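Local coordinates for protein GCN5-related N-acetyltransferase (Ralstonia eutropha JMP134, PDB 2Q0Y) that probably transfers an acyl group, most likely acetyl from acetyl-coenzyme A as GNAT-family enzymes do, to an acceptor not yet identified, at residues R41-P46 with G51-W56; I68-I73 with A117-A122; L91-D96 with Q106-R111. All coordinates share one frame; numbering follows the deposited sequence.

Contact 1: R41-P46 with G51-W56; sequences RDWLLP and GSYFGW
L44 of helix 30-50 lays one methyl on the ring of Y53, just past the end of that helix. Its CD1 is 3.5 Å from Y53 CG and 3.7 Å from Y53 CD1, so it sits over the face but shifted toward the rim where the ring joins CB. The geometry is that of a CH-pi contact: CD1 stands 3.8 Å from the ring centroid and 21° off the ring normal. Tyrosine suits this place because it pairs an apolar ring face with a polar far end. L44 turns CG away from its own backbone N (chi1 177°), which carries the branched tip off the helix and over the ring. A leucine fits here because one methyl can lie on the aromatic face while the side chain also packs on V15 of helix 12-25.

Y53 is also touched by W43, in another way. The six-membered end of the indole comes up with its edge, CZ3 lying 4.1 Å from Y53 CD2, and that tyrosine carbon lies near the indole plane. The two side chains run roughly at right angles. R47 makes a cation-pi contact with the same indole, and P77 of the second subunit packs against it.

In this GNAT fold the segment 51-56 carries the chain from the end of a helix into the central sheet. G51, with positive phi, is the first residue to leave the helical conformation, and F54 to W56 already belong to strand 54-60. Y53, at the bend, can therefore direct its ring back toward the helix it has just left. CG stands opposite the backbone N (chi1 -173°), which turns the ring toward L44 and W43, and the hydroxyl at its far end is hydrogen-bonded to N92 ND2.

Contact 2: I68-I73 with A117-A122; sequences IGLMVI and AERGIA
R119, just past the end of helix 104-118, stretches across to L70 and V72 of strand 63-74. Its CB is directed at the strand and lies 4.0 Å from CG1 of I121, two residues on. The chain then runs out nearly straight from CG to NE (chi2 178°, chi3 -176°), carrying the guanidinium to the strand. NE forms a salt bridge with E115, one helical turn back, which secures the charged end beside the helix. At CZ the flat guanidinium offers one face to L70, whose CD1 is 4.2 Å away and lies toward the rim of the group. NH1 packs 4.0 Å from V72 CG2 and donates to a water at 3.0 Å from NH1, which in turn gives a weak bond to L70 O. Arginine fits here because its flat head can rest on aliphatic methyls while its N-H groups keep polar partners.

Beside it, I121 and V72 meet tip to tip, I121 CD1 lying 3.7 Å from V72 CG1. Beta-branched residues suit both places, a strand and the extended segment after a helix. The turn between R119 and I121 is made by G120, whose positive phi (71°) accompanies two bonds back into the last helical turn. This is a Schellman motif, closing the helix of a beta-alpha-beta crossover against the GNAT sheet.

Contact 3: L91-D96 with Q106-R111; sequences LNLYVD and QALMNR
D96 OD2, at the end of strand 86-95, accepts two hydrogen bonds, from S98 N and from H99 ND1, and H99 is a ligand of the bound zinc ion. The aspartate thus pins the start of the connection to helix 104-118 and orients a metal ligand from the second shell. Three residues back, L93 makes the contact with the helix itself.

L93 is directed at the helix, and its two methyls divide the work. CD1 meets L108, 3.9 Å from L108 CD1 and 4.1 Å from L108 CB, so it lies along the base of that side chain as well as its tip. CD2 turns to M109, 4.1 Å from its CG, the two side chains crossing at about a right angle. M109, a selenomethionine, is bent at both chi2 (-72°) and chi3 (-65°); Y136 and I68 pack on it. Leucines suit this buried interface: L93 gives both methyls to the helix, and L108 answers with CD1 and CB, while Y94, on the alternate side, faces helix 12-25.

Strand and helix are the first two elements of a beta-alpha-beta unit, and the sequence leading into the helix carries the R-x-x-G-x-G pattern by which GNAT enzymes hold the coenzyme A pyrophosphate, probably here too. L93 N is hydrogen-bonded to an unidentified ligand, probably picked up from the crystallisation liquor, which may mark the place where relatives bind the cofactor. The side-chain contact is all aliphatic: burial and fit hold helix to strand, while the polar side chains of the strand, N92 and Y94, bond on other sides, to R19, Y53 and E25.

How the contacts relate
The contacts lie on one mixed sheet, their centres 14 to 16 Å apart. Contact 1 comes first along the chain and closes before the others open; contact 3 is nested within the loop that contact 2 closes. Strands 54-60, 63-74 and 86-95 are consecutive neighbours, so backbone bonds such as F54 O to L70 N and G69 N to L91 O tie the three together. Contacts 2 and 3 both use helix 104-118, one just beyond its end and the other nearer its start, whereas contact 1 brings in helix 30-50. The result is the layered GNAT core, with helix 30-50 on one face of the sheet and helix 104-118 on the other.

Contact 1: R41-P46 with G51-W56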
ATOM      1  N   ARG A  41     -17.090   3.067  -8.493  1.00 11.91           N
ATOM      2  CA  ARG A  41     -17.519   2.634  -9.828  1.00 12.62           C
ATOM      3  C   ARG A  41     -16.802   3.436 -10.910  1.00 12.94           C
ATOM      4  O   ARG A  41     -16.331   2.873 -11.900  1.00 13.46           O
ATOM      5  CB  ARG A  41     -19.031   2.796  -9.972  1.00 12.07           C
ATOM      6  CG  ARG A  41     -19.635   2.289 -11.267  1.00 19.93           C
ATOM      7  CD  ARG A  41     -21.148   2.371 -11.164  1.00 25.14           C
ATOM      8  NE  ARG A  41     -21.862   1.642 -12.211  1.00 38.30           N
ATOM      9  CZ  ARG A  41     -22.441   0.438 -12.084  1.00 43.61           C
ATOM     10  NH1 ARG A  41     -22.399  -0.255 -10.941  1.00 42.21           N
ATOM     11  NH2 ARG A  41     -23.072  -0.083 -13.137  1.00 46.20           N
ATOM     12  N   ASP A  42     -16.717   4.748 -10.710  1.00 12.72           N
ATOM     13  CA  ASP A  42     -16.064   5.643 -11.674  1.00 14.78           C
ATOM     14  C   ASP A  42     -14.570   5.369 -11.780  1.00 15.42           C
ATOM     15  O   ASP A  42     -13.993   5.475 -12.859  1.00 16.63           O
ATOM     16  CB  ASP A  42     -16.303   7.118 -11.309  1.00 14.98           C
ATOM     17  CG  ASP A  42     -17.780   7.522 -11.394  1.00 16.01           C
ATOM     18  OD1 ASP A  42     -18.612   6.759 -11.922  1.00 21.43           O
ATOM     19  OD2 ASP A  42     -18.117   8.625 -10.918  1.00 20.52           O
ATOM     20  N   TRP A  43     -13.965   4.973 -10.666  1.00 11.69           N
ATOM     21  CA  TRP A  43     -12.560   4.583 -10.616  1.00 13.88           C
ATOM     22  C   TRP A  43     -12.362   3.264 -11.372  1.00 13.71           C
ATOM     23  O   TRP A  43     -11.382   3.106 -12.097  1.00 12.52           O
ATOM     24  CB  TRP A  43     -12.110   4.427  -9.160  1.00 13.48           C
ATOM     25  CG  TRP A  43     -10.711   3.899  -8.959  1.00 15.93           C
ATOM     26  CD1 TRP A  43      -9.559   4.632  -8.859  1.00 15.84           C
ATOM     27  CD2 TRP A  43     -10.325   2.527  -8.807  1.00 12.95           C
ATOM     28  NE1 TRP A  43      -8.487   3.803  -8.664  1.00 14.79           N
ATOM     29  CE2 TRP A  43      -8.921   2.505  -8.642  1.00 15.82           C
ATOM     30  CE3 TRP A  43     -11.023   1.321  -8.815  1.00 12.30           C
ATOM     31  CZ2 TRP A  43      -8.220   1.338  -8.481  1.00 13.70           C
ATOM     32  CZ3 TRP A  43     -10.324   0.152  -8.673  1.00 13.49           C
ATOM     33  CH2 TRP A  43      -8.937   0.161  -8.509  1.00 16.17           C
ATOM     34  N   LEU A  44     -13.264   2.307 -11.157  1.00 11.70           N
ATOM     35  CA  LEU A  44     -13.074   0.953 -11.683  1.00 11.84           C
ATOM     36  C   LEU A  44     -13.261   0.871 -13.198  1.00 13.09           C
ATOM     37  O   LEU A  44     -12.555   0.115 -13.892  1.00 13.37           O
ATOM     38  CB  LEU A  44     -14.034  -0.024 -11.001  1.00 10.95           C
ATOM     39  CG  LEU A  44     -14.006  -1.474 -11.488  1.00  9.64           C
ATOM     40  CD1 LEU A  44     -12.600  -2.046 -11.315  1.00 15.71           C
ATOM     41  CD2 LEU A  44     -15.005  -2.318 -10.746  1.00 13.67           C
ATOM     42  N   LEU A  45     -14.251   1.597 -13.709  1.00 14.15           N
ATOM     43  CA  LEU A  45     -14.615   1.502 -15.109  1.00 17.37           C
ATOM     44  C   LEU A  45     -13.420   1.545 -16.081  1.00 16.11           C
ATOM     45  O   LEU A  45     -13.258   0.629 -16.878  1.00 15.04           O
ATOM     46  CB  LEU A  45     -15.656   2.577 -15.451  1.00 18.61           C
ATOM     47  CG  LEU A  45     -16.130   2.722 -16.894  1.00 22.25           C
ATOM     48  CD1 LEU A  45     -16.979   1.560 -17.309  1.00 28.28           C
ATOM     49  CD2 LEU A  45     -16.921   4.023 -17.023  1.00 25.21           C
ATOM     50  N   PRO A  46     -12.600   2.612 -16.045  1.00 16.86           N
ATOM     51  CA  PRO A  46     -11.475   2.651 -16.989  1.00 16.10           C
ATOM     52  C   PRO A  46     -10.396   1.604 -16.749  1.00 15.36           C
ATOM     53  O   PRO A  46      -9.641   1.280 -17.667  1.00 15.04           O
ATOM     54  CB  PRO A  46     -10.887   4.045 -16.776  1.00 17.69           C
ATOM     55  CG  PRO A  46     -11.322   4.427 -15.411  1.00 16.91           C
ATOM     56  CD  PRO A  46     -12.663   3.842 -15.227  1.00 14.87           C
ATOM     57  N   GLY A  51      -7.325  -3.145 -18.316  1.00 16.99           N
ATOM     58  CA  GLY A  51      -6.715  -4.313 -17.696  1.00 16.17           C
ATOM     59  C   GLY A  51      -5.909  -4.070 -16.445  1.00 16.13           C
ATOM     60  O   GLY A  51      -5.354  -5.013 -15.881  1.00 15.36           O
ATOM     61  N   SER A  52      -5.809  -2.824 -15.996  1.00 14.13           N
ATOM     62  CA  SER A  52      -5.050  -2.547 -14.780  1.00 13.72           C
ATOM     63  C   SER A  52      -5.762  -3.092 -13.539  1.00 11.87           C
ATOM     64  O   SER A  52      -5.131  -3.284 -12.502  1.00 16.10           O
ATOM     65  CB  SER A  52      -4.699  -1.062 -14.645  1.00 14.11           C
ATOM     66  OG  SER A  52      -5.825  -0.240 -14.663  1.00 15.17           O
ATOM     67  N   TYR A  53      -7.081  -3.306 -13.628  1.00 12.38           N
ATOM     68  CA  TYR A  53      -7.809  -4.119 -12.664  1.00 10.48           C
ATOM     69  C   TYR A  53      -8.227  -5.396 -13.348  1.00 12.40           C
ATOM     70  O   TYR A  53      -9.002  -5.373 -14.313  1.00 10.21           O
ATOM     71  CB  TYR A  53      -9.048  -3.386 -12.131  1.00 11.39           C
ATOM     72  CG  TYR A  53      -9.764  -4.102 -11.003  1.00  9.10           C
ATOM     73  CD1 TYR A  53     -10.615  -5.172 -11.246  1.00 10.54           C
ATOM     74  CD2 TYR A  53      -9.585  -3.717  -9.682  1.00  9.34           C
ATOM     75  CE1 TYR A  53     -11.249  -5.824 -10.198  1.00  9.50           C
ATOM     76  CE2 TYR A  53     -10.205  -4.367  -8.641  1.00 11.52           C
ATOM     77  CZ  TYR A  53     -11.059  -5.413  -8.903  1.00 13.00           C
ATOM     78  OH  TYR A  53     -11.706  -6.076  -7.886  1.00 12.67           O
ATOM     79  N   PHE A  54      -7.701  -6.507 -12.849  1.00  9.42           N
ATOM     80  CA  PHE A  54      -7.935  -7.801 -13.448  1.00 11.71           C
ATOM     81  C   PHE A  54      -8.447  -8.715 -12.325  1.00 12.73           C
ATOM     82  O   PHE A  54      -8.543  -8.316 -11.174  1.00 13.12           O
ATOM     83  CB  PHE A  54      -6.655  -8.330 -14.114  1.00 14.66           C
ATOM     84  CG  PHE A  54      -6.813  -9.707 -14.735  1.00 22.11           C
ATOM     85  CD1 PHE A  54      -7.599  -9.897 -15.871  1.00 28.62           C
ATOM     86  CD2 PHE A  54      -6.188 -10.825 -14.163  1.00 24.59           C
ATOM     87  CE1 PHE A  54      -7.756 -11.181 -16.442  1.00 23.46           C
ATOM     88  CE2 PHE A  54      -6.352 -12.106 -14.723  1.00 20.22           C
ATOM     89  CZ  PHE A  54      -7.144 -12.274 -15.865  1.00 20.66           C
ATOM     90  N   GLY A  55      -8.830  -9.930 -12.664  1.00 14.44           N
ATOM     91  CA  GLY A  55      -9.218 -10.877 -11.646  1.00 11.89           C
ATOM     92  C   GLY A  55      -9.968 -12.039 -12.224  1.00 10.51           C
ATOM     93  O   GLY A  55      -9.943 -12.279 -13.448  1.00 10.39           O
ATOM     94  N   TRP A  56     -10.681 -12.735 -11.343  1.00 11.40           N
ATOM     95  CA  TRP A  56     -11.301 -13.989 -11.703  1.00 11.73           C
ATOM     96  C   TRP A  56     -12.664 -14.071 -11.047  1.00 11.47           C
ATOM     97  O   TRP A  56     -12.869 -13.522  -9.951  1.00  8.53           O
ATOM     98  CB  TRP A  56     -10.429 -15.156 -11.227  1.00 14.04           C
ATOM     99  CG  TRP A  56      -8.992 -15.099 -11.670  1.00 13.68           C
ATOM    100  CD1 TRP A  56      -7.923 -14.609 -10.961  1.00 17.72           C
ATOM    101  CD2 TRP A  56      -8.468 -15.561 -12.915  1.00 13.05           C
ATOM    102  NE1 TRP A  56      -6.761 -14.735 -11.702  1.00 17.29           N
ATOM    103  CE2 TRP A  56      -7.075 -15.310 -12.907  1.00 15.93           C
ATOM    104  CE3 TRP A  56      -9.044 -16.143 -14.043  1.00 15.65           C
ATOM    105  CZ2 TRP A  56      -6.250 -15.645 -13.987  1.00 18.25           C
ATOM    106  CZ3 TRP A  56      -8.222 -16.491 -15.112  1.00 15.85           C
ATOM    107  CH2 TRP A  56      -6.848 -16.232 -15.079  1.00 15.24           C
TER

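Contact 2: I68-I73 with A117-A122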
ATOM      1  N   ILE A  68     -12.535 -12.173  -7.273  1.00 10.32           N
ATOM      2  CA  ILE A  68     -11.324 -11.613  -6.700  1.00  9.07           C
ATOM      3  C   ILE A  68     -10.752 -10.594  -7.677  1.00  8.83           C
ATOM      4  O   ILE A  68     -10.952 -10.694  -8.902  1.00 10.21           O
ATOM      5  CB  ILE A  68     -10.306 -12.720  -6.341  1.00 10.09           C
ATOM      6  CG1 ILE A  68      -9.204 -12.194  -5.400  1.00 12.24           C
ATOM      7  CG2 ILE A  68      -9.731 -13.359  -7.619  1.00 13.60           C
ATOM      8  CD1 ILE A  68      -8.364 -13.331  -4.799  1.00 13.03           C
ATOM      9  N   GLY A  69     -10.081  -9.588  -7.125  1.00  8.86           N
ATOM     10  CA  GLY A  69      -9.443  -8.548  -7.927  1.00 10.02           C
ATOM     11  C   GLY A  69      -7.940  -8.561  -7.722  1.00 10.83           C
ATOM     12  O   GLY A  69      -7.460  -8.897  -6.633  1.00 11.60           O
ATOM     13  N   LEU A  70      -7.199  -8.158  -8.750  1.00 12.55           N
ATOM     14  CA  LEU A  70      -5.753  -8.034  -8.652  1.00 14.34           C
ATOM     15  C   LEU A  70      -5.227  -6.877  -9.492  1.00 14.48           C
ATOM     16  O   LEU A  70      -5.764  -6.554 -10.544  1.00 14.90           O
ATOM     17  CB  LEU A  70      -5.051  -9.349  -9.023  1.00 15.56           C
ATOM     18  CG  LEU A  70      -5.072  -9.894 -10.440  1.00 22.10           C
ATOM     19  CD1 LEU A  70      -3.884  -9.394 -11.307  1.00 27.97           C
ATOM     20  CD2 LEU A  70      -5.063 -11.444 -10.394  1.00 21.89           C
HETATM   21  N   MSE A  71      -4.183  -6.255  -8.968  1.00 13.90           N
HETATM   22  CA  MSE A  71      -3.506  -5.148  -9.605  1.00 14.84           C
HETATM   23  C   MSE A  71      -2.020  -5.338  -9.413  1.00 13.55           C
HETATM   24  O   MSE A  71      -1.588  -6.067  -8.527  1.00 12.71           O
HETATM   25  CB  MSE A  71      -3.937  -3.834  -8.961  1.00 15.13           C
HETATM   26  CG  MSE A  71      -5.441  -3.619  -8.937  1.00 17.21           C
HETATM   27 SE   MSE A  71      -5.861  -2.022  -7.935  0.75 21.20          SE
HETATM   28  CE  MSE A  71      -5.386  -0.952  -9.223  1.00 19.46           C
ATOM     29  N   VAL A  72      -1.247  -4.704 -10.279  1.00 13.05           N
ATOM     30  CA  VAL A  72       0.197  -4.599 -10.091  1.00 13.36           C
ATOM     31  C   VAL A  72       0.424  -3.104  -9.939  1.00 14.16           C
ATOM     32  O   VAL A  72       0.222  -2.339 -10.885  1.00 15.35           O
ATOM     33  CB  VAL A  72       0.971  -5.184 -11.271  1.00 14.50           C
ATOM     34  CG1 VAL A  72       2.476  -5.007 -11.083  1.00 18.78           C
ATOM     35  CG2 VAL A  72       0.634  -6.656 -11.433  1.00 16.37           C
ATOM     36  N   ILE A  73       0.776  -2.680  -8.733  1.00 13.43           N
ATOM     37  CA  ILE A  73       0.894  -1.263  -8.435  1.00 14.76           C
ATOM     38  C   ILE A  73       2.336  -0.805  -8.475  1.00 14.78           C
ATOM     39  O   ILE A  73       3.253  -1.567  -8.153  1.00 13.18           O
ATOM     40  CB  ILE A  73       0.237  -0.910  -7.105  1.00 15.01           C
ATOM     41  CG1 ILE A  73       0.927  -1.590  -5.936  1.00 13.01           C
ATOM     42  CG2 ILE A  73      -1.242  -1.347  -7.140  1.00 16.49           C
ATOM     43  CD1 ILE A  73       0.362  -1.186  -4.576  1.00 17.08           C
ATOM     44  N   ALA A 117       2.670 -14.837 -10.370  1.00  8.57           N
ATOM     45  CA  ALA A 117       3.843 -15.644 -10.720  1.00  9.31           C
ATOM     46  C   ALA A 117       4.112 -15.621 -12.229  1.00  9.45           C
ATOM     47  O   ALA A 117       5.244 -15.448 -12.658  1.00 10.75           O
ATOM     48  CB  ALA A 117       3.708 -17.047 -10.234  1.00 11.04           C
ATOM     49  N   GLU A 118       3.061 -15.810 -13.014  1.00  9.89           N
ATOM     50  CA  GLU A 118       3.135 -15.733 -14.467  1.00 11.50           C
ATOM     51  C   GLU A 118       3.686 -14.385 -14.927  1.00 10.88           C
ATOM     52  O   GLU A 118       4.440 -14.320 -15.905  1.00 13.01           O
ATOM     53  CB  GLU A 118       1.740 -15.954 -15.056  1.00 11.19           C
ATOM     54  CG  GLU A 118       1.635 -15.807 -16.565  1.00 13.55           C
ATOM     55  CD  GLU A 118       0.189 -15.921 -17.047  1.00 17.10           C
ATOM     56  OE1 GLU A 118      -0.714 -15.684 -16.244  1.00 18.98           O
ATOM     57  OE2 GLU A 118      -0.051 -16.271 -18.211  1.00 23.69           O
ATOM     58  N   ARG A 119       3.316 -13.327 -14.215  1.00 10.25           N
ATOM     59  CA  ARG A 119       3.745 -11.980 -14.533  1.00 11.62           C
ATOM     60  C   ARG A 119       5.126 -11.638 -13.959  1.00 12.91           C
ATOM     61  O   ARG A 119       5.619 -10.524 -14.158  1.00 13.13           O
ATOM     62  CB  ARG A 119       2.685 -10.976 -14.062  1.00 12.88           C
ATOM     63  CG  ARG A 119       1.354 -11.100 -14.796  1.00 13.64           C
ATOM     64  CD  ARG A 119       0.358 -10.115 -14.226  1.00 16.34           C
ATOM     65  NE  ARG A 119      -0.962 -10.256 -14.833  1.00 13.32           N
ATOM     66  CZ  ARG A 119      -1.859  -9.284 -14.942  1.00 20.93           C
ATOM     67  NH1 ARG A 119      -1.585  -8.054 -14.519  1.00 24.81           N
ATOM     68  NH2 ARG A 119      -3.044  -9.543 -15.483  1.00 20.67           N
ATOM     69  N   GLY A 120       5.751 -12.581 -13.252  1.00 12.12           N
ATOM     70  CA  GLY A 120       7.106 -12.375 -12.718  1.00 12.34           C
ATOM     71  C   GLY A 120       7.180 -11.386 -11.578  1.00 13.06           C
ATOM     72  O   GLY A 120       8.217 -10.741 -11.371  1.00 15.44           O
ATOM     73  N   ILE A 121       6.099 -11.273 -10.811  1.00 12.71           N
ATOM     74  CA  ILE A 121       6.015 -10.330  -9.694  1.00 11.40           C
ATOM     75  C   ILE A 121       6.649 -10.938  -8.465  1.00 11.25           C
ATOM     76  O   ILE A 121       6.307 -12.056  -8.083  1.00 13.63           O
ATOM     77  CB  ILE A 121       4.547 -10.000  -9.375  1.00 11.44           C
ATOM     78  CG1 ILE A 121       3.843  -9.401 -10.600  1.00 15.13           C
ATOM     79  CG2 ILE A 121       4.420  -9.073  -8.163  1.00 15.70           C
ATOM     80  CD1 ILE A 121       4.478  -8.150 -11.135  1.00 18.76           C
ATOM     81  N   ALA A 122       7.581 -10.209  -7.849  1.00 10.62           N
ATOM     82  CA  ALA A 122       8.336 -10.719  -6.693  1.00 11.77           C
ATOM     83  C   ALA A 122       7.533 -10.802  -5.390  1.00 10.34           C
ATOM     84  O   ALA A 122       7.729 -11.718  -4.600  1.00 10.91           O
ATOM     85  CB  ALA A 122       9.581  -9.858  -6.468  1.00 12.19           C
TER
HETATM   86  O   HOH W   1      -3.892  -6.683 -13.293  1.00 30.97           O

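Contact 3: L91-D96 with Q106-R111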
ATOM      1  N   LEU A  91      -7.393  -7.580  -3.933  1.00 11.63           N
ATOM      2  CA  LEU A  91      -8.510  -6.883  -3.320  1.00 11.55           C
ATOM      3  C   LEU A  91      -9.853  -7.457  -3.759  1.00 10.80           C
ATOM      4  O   LEU A  91      -9.946  -8.197  -4.753  1.00  9.89           O
ATOM      5  CB  LEU A  91      -8.462  -5.372  -3.615  1.00 11.05           C
ATOM      6  CG  LEU A  91      -8.742  -4.882  -5.031  1.00 10.16           C
ATOM      7  CD1 LEU A  91      -9.001  -3.382  -5.058  1.00 12.74           C
ATOM      8  CD2 LEU A  91      -7.638  -5.256  -6.019  1.00 10.89           C
ATOM      9  N   ASN A  92     -10.891  -7.104  -2.999  1.00 10.66           N
ATOM     10  CA  ASN A  92     -12.272  -7.447  -3.324  1.00 11.23           C
ATOM     11  C   ASN A  92     -12.586  -8.938  -3.435  1.00 11.03           C
ATOM     12  O   ASN A  92     -13.485  -9.325  -4.177  1.00 12.46           O
ATOM     13  CB  ASN A  92     -12.725  -6.746  -4.615  1.00 11.08           C
ATOM     14  CG  ASN A  92     -12.757  -5.248  -4.487  1.00 12.41           C
ATOM     15  OD1 ASN A  92     -12.975  -4.714  -3.402  1.00 13.45           O
ATOM     16  ND2 ASN A  92     -12.537  -4.555  -5.599  1.00 11.71           N
ATOM     17  N   LEU A  93     -11.893  -9.773  -2.661  1.00 11.23           N
ATOM     18  CA  LEU A  93     -12.279 -11.183  -2.551  1.00 11.02           C
ATOM     19  C   LEU A  93     -13.603 -11.279  -1.808  1.00 11.11           C
ATOM     20  O   LEU A  93     -13.706 -10.874  -0.636  1.00 11.66           O
ATOM     21  CB  LEU A  93     -11.213 -11.999  -1.813  1.00 10.40           C
ATOM     22  CG  LEU A  93     -11.596 -13.478  -1.569  1.00 10.53           C
ATOM     23  CD1 LEU A  93     -11.884 -14.213  -2.867  1.00 13.50           C
ATOM     24  CD2 LEU A  93     -10.526 -14.205  -0.799  1.00 13.49           C
ATOM     25  N   TYR A  94     -14.606 -11.816  -2.493  1.00 11.50           N
ATOM     26  CA  TYR A  94     -15.925 -12.020  -1.910  1.00  9.89           C
ATOM     27  C   TYR A  94     -16.445 -13.368  -2.363  1.00  9.76           C
ATOM     28  O   TYR A  94     -16.380 -13.697  -3.556  1.00  9.21           O
ATOM     29  CB  TYR A  94     -16.918 -10.934  -2.299  1.00 10.10           C
ATOM     30  CG  TYR A  94     -18.238 -11.094  -1.563  1.00  9.86           C
ATOM     31  CD1 TYR A  94     -18.339 -10.778  -0.199  1.00  8.54           C
ATOM     32  CD2 TYR A  94     -19.362 -11.607  -2.201  1.00 12.20           C
ATOM     33  CE1 TYR A  94     -19.532 -10.939   0.482  1.00  9.69           C
ATOM     34  CE2 TYR A  94     -20.556 -11.788  -1.530  1.00 11.86           C
ATOM     35  CZ  TYR A  94     -20.641 -11.452  -0.176  1.00  8.51           C
ATOM     36  OH  TYR A  94     -21.832 -11.630   0.480  1.00  9.99           O
ATOM     37  N   VAL A  95     -16.971 -14.133  -1.410  1.00 10.06           N
ATOM     38  CA  VAL A  95     -17.613 -15.409  -1.711  1.00  7.87           C
ATOM     39  C   VAL A  95     -19.052 -15.413  -1.188  1.00  8.56           C
ATOM     40  O   VAL A  95     -19.305 -15.103  -0.020  1.00  7.99           O
ATOM     41  CB  VAL A  95     -16.826 -16.607  -1.102  1.00  8.84           C
ATOM     42  CG1 VAL A  95     -17.483 -17.920  -1.468  1.00 10.35           C
ATOM     43  CG2 VAL A  95     -15.377 -16.625  -1.550  1.00  9.67           C
ATOM     44  N   ASP A  96     -20.001 -15.789  -2.043  1.00  8.32           N
ATOM     45  CA  ASP A  96     -21.410 -15.913  -1.647  1.00  9.42           C
ATOM     46  C   ASP A  96     -21.523 -16.657  -0.311  1.00  8.40           C
ATOM     47  O   ASP A  96     -20.944 -17.714  -0.155  1.00 10.45           O
ATOM     48  CB  ASP A  96     -22.211 -16.673  -2.705  1.00 10.35           C
ATOM     49  CG  ASP A  96     -23.640 -16.941  -2.277  1.00 16.25           C
ATOM     50  OD1 ASP A  96     -24.431 -15.987  -2.268  1.00 11.26           O
ATOM     51  OD2 ASP A  96     -23.982 -18.099  -1.950  1.00 15.83           O
ATOM     52  N   GLN A 106      -9.955 -19.978  -1.257  1.00 10.14           N
ATOM     53  CA  GLN A 106      -8.589 -20.471  -1.461  1.00 11.39           C
ATOM     54  C   GLN A 106      -8.279 -20.686  -2.943  1.00 10.56           C
ATOM     55  O   GLN A 106      -7.189 -20.351  -3.414  1.00 11.61           O
ATOM     56  CB  GLN A 106      -8.368 -21.740  -0.657  1.00  9.72           C
ATOM     57  CG  GLN A 106      -6.974 -22.319  -0.843  1.00 15.07           C
ATOM     58  CD  GLN A 106      -6.617 -23.373   0.178  1.00 24.22           C
ATOM     59  OE1 GLN A 106      -7.469 -23.846   0.926  1.00 30.06           O
ATOM     60  NE2 GLN A 106      -5.341 -23.746   0.214  1.00 28.48           N
ATOM     61  N   ALA A 107      -9.255 -21.194  -3.694  1.00 10.78           N
ATOM     62  CA  ALA A 107      -9.099 -21.390  -5.141  1.00 11.24           C
ATOM     63  C   ALA A 107      -8.862 -20.071  -5.882  1.00 11.38           C
ATOM     64  O   ALA A 107      -7.971 -19.977  -6.730  1.00 11.33           O
ATOM     65  CB  ALA A 107     -10.293 -22.094  -5.702  1.00 12.66           C
ATOM     66  N   LEU A 108      -9.641 -19.049  -5.553  1.00 11.07           N
ATOM     67  CA  LEU A 108      -9.449 -17.724  -6.138  1.00 10.52           C
ATOM     68  C   LEU A 108      -8.117 -17.109  -5.720  1.00 12.49           C
ATOM     69  O   LEU A 108      -7.427 -16.506  -6.542  1.00 11.82           O
ATOM     70  CB  LEU A 108     -10.604 -16.789  -5.774  1.00 11.70           C
ATOM     71  CG  LEU A 108     -11.932 -17.102  -6.472  1.00 11.91           C
ATOM     72  CD1 LEU A 108     -13.060 -16.238  -5.941  1.00 14.86           C
ATOM     73  CD2 LEU A 108     -11.811 -16.927  -7.968  1.00 14.81           C
HETATM   74  N   MSE A 109      -7.739 -17.270  -4.455  1.00 11.39           N
HETATM   75  CA  MSE A 109      -6.422 -16.803  -4.036  1.00 11.86           C
HETATM   76  C   MSE A 109      -5.315 -17.504  -4.817  1.00 11.56           C
HETATM   77  O   MSE A 109      -4.342 -16.872  -5.220  1.00 12.33           O
HETATM   78  CB  MSE A 109      -6.217 -17.004  -2.547  1.00 12.37           C
HETATM   79  CG  MSE A 109      -6.987 -16.039  -1.661  1.00 12.62           C
HETATM   80 SE   MSE A 109      -6.290 -14.244  -1.701  0.75 16.01          SE
HETATM   81  CE  MSE A 109      -4.524 -14.549  -0.908  1.00 14.79           C
ATOM     82  N   ASN A 110      -5.455 -18.805  -5.026  1.00 12.05           N
ATOM     83  CA  ASN A 110      -4.466 -19.549  -5.797  1.00 13.55           C
ATOM     84  C   ASN A 110      -4.357 -19.021  -7.213  1.00 12.72           C
ATOM     85  O   ASN A 110      -3.239 -18.887  -7.743  1.00 12.45           O
ATOM     86  CB  ASN A 110      -4.812 -21.045  -5.842  1.00 13.89           C
ATOM     87  CG  ASN A 110      -4.459 -21.774  -4.564  1.00 16.33           C
ATOM     88  OD1 ASN A 110      -3.580 -21.370  -3.822  1.00 18.27           O
ATOM     89  ND2 ASN A 110      -5.132 -22.894  -4.330  1.00 20.39           N
ATOM     90  N   ARG A 111      -5.502 -18.722  -7.830  1.00 12.97           N
ATOM     91  CA  ARG A 111      -5.497 -18.146  -9.179  1.00 14.33           C
ATOM     92  C   ARG A 111      -4.803 -16.784  -9.216  1.00 14.06           C
ATOM     93  O   ARG A 111      -4.057 -16.489 -10.150  1.00 13.51           O
ATOM     94  CB  ARG A 111      -6.900 -17.977  -9.752  1.00 15.64           C
ATOM     95  CG  ARG A 111      -7.543 -19.240 -10.278  1.00 24.99           C
ATOM     96  CD  ARG A 111      -7.256 -19.513 -11.791  1.00 37.66           C
ATOM     97  NE  ARG A 111      -5.837 -19.732 -12.117  1.00 41.04           N
ATOM     98  CZ  ARG A 111      -5.088 -20.764 -11.696  1.00 46.29           C
ATOM     99  NH1 ARG A 111      -5.590 -21.729 -10.914  1.00 46.39           N
ATOM    100  NH2 ARG A 111      -3.809 -20.840 -12.063  1.00 43.91           N
TER